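Local atomic coordinates of periplasmic binding protein/LacI transcriptional regulator (Burkholderia multivorans, PDB entry 4YLE), a protein that probably binds a sugar or similar small solute in the periplasm and hands it to an ABC transporter for uptake into the cell. Residues A[52-57]-A[65-70]; A[87-92]-A[116-121]; A[151-156]-A[254-259]. All coordinates share one frame; numbering follows the deposited sequence.

Contact 1 of 3, residues A[52-57]-A[65-70]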
loop_
_atom_site.group_PDB
_atom_site.type_symbol
_atom_site.label_atom_id
_atom_site.label_comp_id
_atom_site.label_asym_id
_atom_site.label_seq_id
_atom_site.Cartn_x
_atom_site.Cartn_y
_atom_site.Cartn_z
ATOM N N ASN A 52 -6.831 -7.588 11.089
ATOM C CA ASN A 52 -8.028 -8.304 11.501
ATOM C C ASN A 52 -8.202 -9.557 10.655
ATOM O O ASN A 52 -8.509 -10.623 11.188
ATOM C CB ASN A 52 -9.266 -7.418 11.403
ATOM C CG ASN A 52 -9.265 -6.319 12.437
ATOM O OD1 ASN A 52 -8.681 -6.468 13.513
ATOM N ND2 ASN A 52 -9.908 -5.201 12.112
ATOM N N GLY A 53 -7.982 -9.431 9.352
ATOM C CA GLY A 53 -8.068 -10.560 8.439
ATOM C C GLY A 53 -7.128 -11.695 8.798
ATOM O O GLY A 53 -7.498 -12.867 8.817
ATOM N N ALA A 54 -5.887 -11.339 9.069
ATOM C CA ALA A 54 -4.868 -12.311 9.438
ATOM C C ALA A 54 -5.253 -13.017 10.728
ATOM O O ALA A 54 -5.141 -14.233 10.842
ATOM C CB ALA A 54 -3.533 -11.625 9.605
ATOM N N LYS A 55 -5.693 -12.245 11.714
ATOM C CA LYS A 55 -6.038 -12.799 13.011
ATOM C C LYS A 55 -7.246 -13.724 12.892
ATOM O O LYS A 55 -7.280 -14.797 13.510
ATOM C CB LYS A 55 -6.283 -11.675 14.023
ATOM C CG LYS A 55 -4.992 -10.957 14.452
ATOM C CD LYS A 55 -5.278 -9.999 15.609
ATOM C CE LYS A 55 -4.049 -9.209 16.035
ATOM N NZ LYS A 55 -2.919 -10.088 16.448
ATOM N N GLU A 56 -8.221 -13.335 12.083
ATOM C CA GLU A 56 -9.382 -14.191 11.863
ATOM C C GLU A 56 -8.982 -15.493 11.188
ATOM O O GLU A 56 -9.473 -16.579 11.542
ATOM C CB GLU A 56 -10.405 -13.442 11.050
ATOM C CG GLU A 56 -11.073 -12.390 11.895
ATOM C CD GLU A 56 -11.706 -11.310 11.076
ATOM O OE1 GLU A 56 -11.867 -11.540 9.860
ATOM O OE2 GLU A 56 -12.038 -10.240 11.650
ATOM N N TYR A 57 -8.059 -15.387 10.255
ATOM C CA TYR A 57 -7.517 -16.559 9.580
ATOM C C TYR A 57 -6.803 -17.495 10.553
ATOM O O TYR A 57 -6.995 -18.705 10.495
ATOM C CB TYR A 57 -6.561 -16.147 8.476
ATOM C CG TYR A 57 -6.111 -17.300 7.624
ATOM C CD1 TYR A 57 -7.048 -18.044 6.920
ATOM C CD2 TYR A 57 -4.786 -17.657 7.536
ATOM C CE1 TYR A 57 -6.676 -19.097 6.142
ATOM C CE2 TYR A 57 -4.394 -18.730 6.749
ATOM C CZ TYR A 57 -5.365 -19.437 6.054
ATOM O OH TYR A 57 -5.048 -20.504 5.252
ATOM N N PHE A 65 -0.984 -22.919 12.743
ATOM C CA PHE A 65 0.109 -21.975 12.952
ATOM C C PHE A 65 -0.226 -20.985 14.060
ATOM O O PHE A 65 -1.383 -20.820 14.416
ATOM C CB PHE A 65 0.462 -21.235 11.643
ATOM C CG PHE A 65 -0.553 -20.174 11.209
ATOM C CD1 PHE A 65 -1.742 -20.548 10.605
ATOM C CD2 PHE A 65 -0.291 -18.824 11.361
ATOM C CE1 PHE A 65 -2.671 -19.590 10.186
ATOM C CE2 PHE A 65 -1.223 -17.858 10.935
ATOM C CZ PHE A 65 -2.404 -18.250 10.347
ATOM N N ASP A 66 0.816 -20.380 14.630
ATOM C CA ASP A 66 0.677 -19.240 15.537
ATOM C C ASP A 66 1.064 -17.985 14.768
ATOM O O ASP A 66 1.850 -18.058 13.841
ATOM C CB ASP A 66 1.566 -19.382 16.769
ATOM C CG ASP A 66 1.080 -20.445 17.710
ATOM O OD1 ASP A 66 -0.150 -20.497 17.938
ATOM O OD2 ASP A 66 1.920 -21.235 18.201
ATOM N N LEU A 67 0.521 -16.844 15.169
ATOM C CA LEU A 67 0.668 -15.592 14.403
ATOM C C LEU A 67 1.086 -14.479 15.329
ATOM O O LEU A 67 0.456 -14.282 16.361
ATOM C CB LEU A 67 -0.648 -15.209 13.712
ATOM C CG LEU A 67 -0.656 -13.852 13.002
ATOM C CD1 LEU A 67 0.244 -13.898 11.793
ATOM C CD2 LEU A 67 -2.080 -13.392 12.612
ATOM N N ILE A 68 2.145 -13.754 14.968
ATOM C CA ILE A 68 2.557 -12.553 15.714
ATOM C C ILE A 68 2.425 -11.375 14.774
ATOM O O ILE A 68 3.057 -11.402 13.736
ATOM C CB ILE A 68 4.027 -12.640 16.203
ATOM C CG1 ILE A 68 4.255 -13.941 16.967
ATOM C CG2 ILE A 68 4.419 -11.396 17.045
ATOM C CD1 ILE A 68 3.351 -14.132 18.166
ATOM N N THR A 69 1.618 -10.368 15.126
ATOM C CA THR A 69 1.410 -9.210 14.235
ATOM C C THR A 69 2.076 -7.984 14.836
ATOM O O THR A 69 2.136 -7.823 16.054
ATOM C CB THR A 69 -0.094 -8.903 13.980
ATOM O OG1 THR A 69 -0.714 -8.445 15.183
ATOM C CG2 THR A 69 -0.815 -10.116 13.503
ATOM N N ASN A 70 2.633 -7.136 13.979
ATOM C CA ASN A 70 3.259 -5.901 14.435
ATOM C C ASN A 70 3.181 -4.875 13.345
ATOM O O ASN A 70 3.212 -5.216 12.173
ATOM C CB ASN A 70 4.726 -6.088 14.798
ATOM C CG ASN A 70 4.924 -6.770 16.139
ATOM O OD1 ASN A 70 5.410 -7.902 16.214
ATOM N ND2 ASN A 70 4.563 -6.074 17.210
HETATM O O HOH W 1 -1.594 -12.484 16.257
#
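Phe65, Lys55 and Leu67 give up the most surface where helix 45-60 lies back against strand 66-72, the strand that follows it in the chain. The short axes run 9.2 Å apart and nearly antiparallel, at 164°, as expected of the return half of a beta-alpha-beta unit whose first strand is 34-39. Phe65 opens the series. Its CG sits between the backbone N and the carbonyl carbon, and the ring extends toward the helix until its CZ comes 3.7 Å from CD2 of Tyr57. The two ring planes are inclined at 40° with centroids 5.8 Å apart, an oblique pairing. Ile287 of helix 279-295 adds apolar cover to Phe65, and Tyr57 turns its hydroxyl to Asp288 of the same helix. Two residues on, in the strand, Leu67 puts a single branch to work: CD2 lies 3.8 Å from Ala54 CB and 3.6 Å from Ala54 O, so that one methyl meets both the side chain and the carbonyl of Ala54. Lys55 closes the more open side. Its chain runs extended to CE and then bends, chi4 -58°, which brings NZ to Thr69, where it donates a hydrogen bond of 3.0 Å to Thr69 OG1. From the same ammonium a second bond, 2.7 Å from NZ to a water, is relayed as the water donates to Leu67 O, also 2.7 Å away. Thr69 OG1 is hydrogen-bonded to Glu51 as well, so Lys55 joins a small polar network one helical turn long. The contact thus grades from aromatic and aliphatic packing to a solvated fringe, where one ammonium engages both a side chain and, through water, the backbone of an edge strand.

Contact 2 of 3, residues A[87-92]-A[116-121]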
loop_
_atom_site.group_PDB
_atom_site.type_symbol
_atom_site.label_atom_id
_atom_site.label_comp_id
_atom_site.label_asym_id
_atom_site.label_seq_id
_atom_site.Cartn_x
_atom_site.Cartn_y
_atom_site.Cartn_z
ATOM N N GLN A 87 13.809 -8.193 15.788
ATOM C CA GLN A 87 13.220 -8.795 16.984
ATOM C C GLN A 87 12.505 -10.110 16.631
ATOM O O GLN A 87 12.436 -11.033 17.444
ATOM C CB GLN A 87 12.271 -7.782 17.632
ATOM C CG GLN A 87 11.302 -8.312 18.684
ATOM C CD GLN A 87 10.159 -7.323 18.941
ATOM O OE1 GLN A 87 10.325 -6.104 18.784
ATOM N NE2 GLN A 87 8.990 -7.846 19.311
HETATM N N MSE A 88 11.978 -10.193 15.413
HETATM C CA MSE A 88 11.363 -11.432 14.943
HETATM C C MSE A 88 12.437 -12.494 14.686
HETATM O O MSE A 88 12.183 -13.686 14.836
HETATM C CB MSE A 88 10.538 -11.188 13.666
HETATM C CG MSE A 88 9.285 -10.354 13.882
HETATM SE SE MSE A 88 8.063 -11.038 15.262
HETATM C CE MSE A 88 8.480 -9.821 16.747
ATOM N N ILE A 89 13.633 -12.063 14.293
ATOM C CA ILE A 89 14.711 -13.016 14.012
ATOM C C ILE A 89 15.230 -13.617 15.317
ATOM O O ILE A 89 15.613 -14.786 15.345
ATOM C CB ILE A 89 15.883 -12.363 13.220
ATOM C CG1 ILE A 89 15.391 -11.899 11.847
ATOM C CG2 ILE A 89 17.030 -13.352 13.033
ATOM C CD1 ILE A 89 16.392 -11.162 10.986
ATOM N N VAL A 90 15.223 -12.846 16.404
ATOM C CA VAL A 90 15.700 -13.379 17.678
ATOM C C VAL A 90 14.678 -14.352 18.273
ATOM O O VAL A 90 15.049 -15.363 18.866
ATOM C CB VAL A 90 16.026 -12.262 18.710
ATOM C CG1 VAL A 90 17.104 -11.336 18.176
ATOM C CG2 VAL A 90 14.801 -11.463 19.067
ATOM N N SER A 91 13.394 -14.065 18.094
ATOM C CA SER A 91 12.348 -14.952 18.589
ATOM C C SER A 91 12.249 -16.246 17.779
ATOM O O SER A 91 11.378 -17.066 18.037
ATOM C CB SER A 91 10.993 -14.240 18.572
ATOM O OG SER A 91 10.965 -13.179 19.508
ATOM N N LYS A 92 13.119 -16.407 16.783
ATOM C CA LYS A 92 13.163 -17.623 15.970
ATOM C C LYS A 92 11.790 -17.979 15.388
ATOM O O LYS A 92 11.386 -19.133 15.412
ATOM C CB LYS A 92 13.691 -18.811 16.792
ATOM C CG LYS A 92 15.071 -18.608 17.404
ATOM C CD LYS A 92 16.172 -18.913 16.410
ATOM C CE LYS A 92 17.509 -19.115 17.104
ATOM N NZ LYS A 92 18.655 -19.000 16.155
ATOM N N ALA A 116 19.192 -16.784 8.267
ATOM C CA ALA A 116 18.939 -17.450 9.550
ATOM C C ALA A 116 17.886 -18.548 9.422
ATOM O O ALA A 116 17.386 -19.070 10.428
ATOM C CB ALA A 116 18.512 -16.436 10.596
ATOM N N GLY A 117 17.529 -18.877 8.184
ATOM C CA GLY A 117 16.673 -20.015 7.922
ATOM C C GLY A 117 15.189 -19.703 7.998
ATOM O O GLY A 117 14.361 -20.614 7.990
ATOM N N ILE A 118 14.848 -18.419 8.075
ATOM C CA ILE A 118 13.449 -18.005 8.111
ATOM C C ILE A 118 12.931 -17.832 6.687
ATOM O O ILE A 118 13.638 -17.320 5.823
ATOM C CB ILE A 118 13.292 -16.685 8.910
ATOM C CG1 ILE A 118 13.817 -16.880 10.342
ATOM C CG2 ILE A 118 11.847 -16.207 8.918
ATOM C CD1 ILE A 118 13.819 -15.621 11.191
ATOM N N ILE A 119 11.699 -18.262 6.440
ATOM C CA ILE A 119 11.068 -18.039 5.153
ATOM C C ILE A 119 10.501 -16.622 5.194
ATOM O O ILE A 119 9.793 -16.269 6.120
ATOM C CB ILE A 119 9.956 -19.105 4.864
ATOM C CG1 ILE A 119 10.593 -20.503 4.747
ATOM C CG2 ILE A 119 9.143 -18.780 3.588
ATOM C CD1 ILE A 119 11.608 -20.641 3.607
ATOM N N VAL A 120 10.841 -15.811 4.202
ATOM C CA VAL A 120 10.259 -14.465 4.083
ATOM C C VAL A 120 9.426 -14.351 2.836
ATOM O O VAL A 120 9.871 -14.708 1.758
ATOM C CB VAL A 120 11.360 -13.402 4.051
ATOM C CG1 VAL A 120 10.754 -12.006 3.948
ATOM C CG2 VAL A 120 12.283 -13.548 5.275
ATOM N N VAL A 121 8.212 -13.821 3.004
ATOM C CA VAL A 121 7.304 -13.521 1.925
ATOM C C VAL A 121 7.031 -12.033 1.993
ATOM O O VAL A 121 6.821 -11.496 3.063
ATOM C CB VAL A 121 5.993 -14.300 2.058
ATOM C CG1 VAL A 121 5.051 -13.970 0.933
ATOM C CG2 VAL A 121 6.262 -15.825 2.086
#
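Ile89 and Ile118 meet at an oblique crossing, the end of one side chain laid against the root of the other. The delta methyl does the touching for Ile118: CD1 approaches Ile89 CA to 3.9 Å and Ile89 CG1 to 4.1 Å, so it presses on the helix backbone as much as on the side chain. An extended chain carries it there, with CD1 anti to CA about the CB-CG1 bond, chi2 175°. Ile89 offers its other branch to a second neighbour, for its CG2 stands 4.2 Å from the CB of Ala116, at the more exposed margin. Helix 78-90 and the turn leading into strand 119-123 are thereby joined along one face of the mixed, largely parallel sheet in the N-terminal lobe, an alpha/beta fold of the kind common to periplasmic binding proteins. Both partners stand where helices finish. Lys92, with positive phi, ends the first in a Schellman motif; Gly117, also at positive phi, is the C-prime residue of another that ends helix 107-115. There Gly117 N bonds back to Val114 O and Ile118 N to Ala113 O, and the chain turns so that Ile118 faces helix 78-90. Beyond the pair, Ile118 also rests on Val93 and on Ile96 of strand 95-98, while Ile89 leans on Lys112 and Ala113 of the neighbouring helix.

Contact 3 of 3, residues A[151-156]-A[254-259]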
loop_
_atom_site.group_PDB
_atom_site.type_symbol
_atom_site.label_atom_id
_atom_site.label_comp_id
_atom_site.label_asym_id
_atom_site.label_seq_id
_atom_site.Cartn_x
_atom_site.Cartn_y
_atom_site.Cartn_z
ATOM N N ARG A 151 -4.747 2.847 -12.622
ATOM C CA ARG A 151 -5.304 3.138 -13.954
ATOM C C ARG A 151 -6.814 2.999 -13.943
ATOM O O ARG A 151 -7.507 3.804 -14.566
ATOM C CB ARG A 151 -4.710 2.212 -15.006
ATOM C CG ARG A 151 -5.260 2.391 -16.464
ATOM C CD ARG A 151 -4.912 3.735 -17.050
ATOM N NE ARG A 151 -5.575 3.946 -18.346
ATOM C CZ ARG A 151 -5.048 3.630 -19.526
ATOM N NH1 ARG A 151 -3.831 3.105 -19.611
ATOM N NH2 ARG A 151 -5.741 3.850 -20.634
ATOM N N LYS A 152 -7.333 1.976 -13.256
ATOM C CA LYS A 152 -8.788 1.850 -13.108
ATOM C C LYS A 152 -9.406 3.107 -12.483
ATOM O O LYS A 152 -10.429 3.600 -12.952
ATOM C CB LYS A 152 -9.151 0.648 -12.237
ATOM C CG LYS A 152 -8.946 -0.697 -12.893
ATOM C CD LYS A 152 -9.405 -1.807 -11.963
ATOM C CE LYS A 152 -9.405 -3.149 -12.686
ATOM N NZ LYS A 152 -10.180 -4.196 -11.940
ATOM N N VAL A 153 -8.816 3.577 -11.380
ATOM C CA VAL A 153 -9.312 4.742 -10.658
ATOM C C VAL A 153 -9.186 5.973 -11.548
ATOM O O VAL A 153 -10.142 6.708 -11.720
ATOM C CB VAL A 153 -8.562 4.935 -9.348
ATOM C CG1 VAL A 153 -9.041 6.202 -8.617
ATOM C CG2 VAL A 153 -8.754 3.657 -8.474
ATOM N N GLY A 154 -8.011 6.168 -12.128
ATOM C CA GLY A 154 -7.793 7.267 -13.053
ATOM C C GLY A 154 -8.763 7.292 -14.233
ATOM O O GLY A 154 -9.239 8.380 -14.641
ATOM N N ASP A 155 -9.057 6.120 -14.799
ATOM C CA ASP A 155 -9.995 6.029 -15.927
ATOM C C ASP A 155 -11.392 6.496 -15.559
ATOM O O ASP A 155 -12.056 7.143 -16.366
ATOM C CB ASP A 155 -10.085 4.586 -16.467
ATOM C CG ASP A 155 -8.884 4.189 -17.313
ATOM O OD1 ASP A 155 -8.117 5.077 -17.741
ATOM O OD2 ASP A 155 -8.717 2.971 -17.550
ATOM N N TYR A 156 -11.871 6.121 -14.382
ATOM C CA TYR A 156 -13.188 6.562 -13.951
ATOM C C TYR A 156 -13.234 8.091 -13.837
ATOM O O TYR A 156 -14.165 8.736 -14.330
ATOM C CB TYR A 156 -13.564 5.907 -12.628
ATOM C CG TYR A 156 -15.017 6.112 -12.265
ATOM C CD1 TYR A 156 -16.031 5.429 -12.930
ATOM C CD2 TYR A 156 -15.371 6.998 -11.284
ATOM C CE1 TYR A 156 -17.368 5.627 -12.596
ATOM C CE2 TYR A 156 -16.698 7.204 -10.948
ATOM C CZ TYR A 156 -17.687 6.519 -11.595
ATOM O OH TYR A 156 -19.013 6.740 -11.260
ATOM N N VAL A 254 -9.892 11.408 -5.967
ATOM C CA VAL A 254 -9.880 9.952 -5.959
ATOM C C VAL A 254 -8.786 9.461 -5.040
ATOM O O VAL A 254 -7.793 10.136 -4.838
ATOM C CB VAL A 254 -9.715 9.354 -7.358
ATOM C CG1 VAL A 254 -10.941 9.727 -8.240
ATOM C CG2 VAL A 254 -8.385 9.790 -7.985
ATOM N N GLY A 255 -8.975 8.248 -4.515
ATOM C CA GLY A 255 -8.013 7.630 -3.629
ATOM C C GLY A 255 -7.778 6.187 -3.996
ATOM O O GLY A 255 -7.919 5.797 -5.158
ATOM N N TYR A 256 -7.395 5.420 -2.989
ATOM C CA TYR A 256 -6.990 4.028 -3.162
ATOM C C TYR A 256 -6.962 3.404 -1.773
ATOM O O TYR A 256 -6.293 3.943 -0.898
ATOM C CB TYR A 256 -5.603 3.977 -3.801
ATOM C CG TYR A 256 -5.210 2.720 -4.536
ATOM C CD1 TYR A 256 -5.377 2.641 -5.896
ATOM C CD2 TYR A 256 -4.588 1.666 -3.880
ATOM C CE1 TYR A 256 -4.971 1.537 -6.600
ATOM C CE2 TYR A 256 -4.164 0.544 -4.614
ATOM C CZ TYR A 256 -4.389 0.517 -5.965
ATOM O OH TYR A 256 -3.959 -0.590 -6.648
ATOM N N ASP A 257 -7.655 2.276 -1.603
ATOM C CA ASP A 257 -7.646 1.375 -0.406
ATOM C C ASP A 257 -9.048 0.936 -0.011
ATOM O O ASP A 257 -9.217 -0.124 0.602
ATOM C CB ASP A 257 -7.002 1.979 0.866
ATOM C CG ASP A 257 -5.469 2.039 0.794
ATOM O OD1 ASP A 257 -4.889 1.396 -0.098
ATOM O OD2 ASP A 257 -4.861 2.758 1.619
ATOM N N ASN A 258 -10.044 1.770 -0.297
ATOM C CA ASN A 258 -11.405 1.540 0.164
ATOM C C ASN A 258 -11.527 1.354 1.687
ATOM O O ASN A 258 -12.183 0.405 2.173
ATOM C CB ASN A 258 -11.982 0.343 -0.574
ATOM C CG ASN A 258 -13.479 0.255 -0.475
ATOM O OD1 ASN A 258 -14.183 1.257 -0.291
ATOM N ND2 ASN A 258 -13.990 -0.968 -0.566
ATOM N N ILE A 259 -10.923 2.259 2.459
ATOM C CA ILE A 259 -11.109 2.206 3.915
ATOM C C ILE A 259 -12.498 2.681 4.321
ATOM O O ILE A 259 -13.136 3.443 3.604
ATOM C CB ILE A 259 -10.044 3.030 4.674
ATOM C CG1 ILE A 259 -10.202 4.521 4.364
ATOM C CG2 ILE A 259 -8.651 2.479 4.332
ATOM C CD1 ILE A 259 -9.224 5.437 5.083
#
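This is a buried helix-to-loop contact, chiefly apolar and without hydrogen bonds, in the C-terminal lobe of a two-lobed periplasmic binding protein fold, where helix 146-160 packs over the end of strand 252-254 and the loop that leaves it. That strand lies at one edge of a four-stranded parallel sheet, bonded through Val254 to Leu227 and Cys229. Val153 carries nearly all of the helix's share: CG1 serves Val254, CG2 faces Tyr256, and both approach Gly255 O. CG1 is anti to the backbone N at chi1 177°, and the side chains of Val153 and Val254 pass alongside, pointing opposite ways. CG2 is turned along the loop instead, to 4.4 Å from Tyr256 CD1, a loose approach oblique to the ring. The helix thus only brushes Tyr256, whose side chain also comes within about 5 Å of an unidentified bound ligand. The next residue, Asp257, hydrogen-bonds that ligand directly through OD2, consistent with this loop lining the ligand site. Between the two valines the fit is tight, Val153 CG1 lying 3.5 Å from Val254 CB. The same methyl lies 3.7 Å from Gly255 O, a carbonyl buried here without a hydrogen-bond partner in the model.

How the contacts relate
From the N terminus, contact 1 comes first, closing the short loop between helix 45-60 and strand 66-72. The chain then enters helix 78-90, and contact 2 closes a longer loop on reaching 116-121. Contact 3 opens afterwards and spans 97 intervening residues; the three stand in series, and none nests within or crosses another. Contacts 1 and 2 reach the same sheet and touch directly: Ile68, pointing away from helix 45-60, sets its CG2 4.1 Å from Met88 SE, so helices 45-60 and 78-90 pack on the two faces of strand 66-72. Contact 3 ties helix 146-160 to the end of strand 252-254 in the other lobe, its centre about 28 Å from that of contact 1.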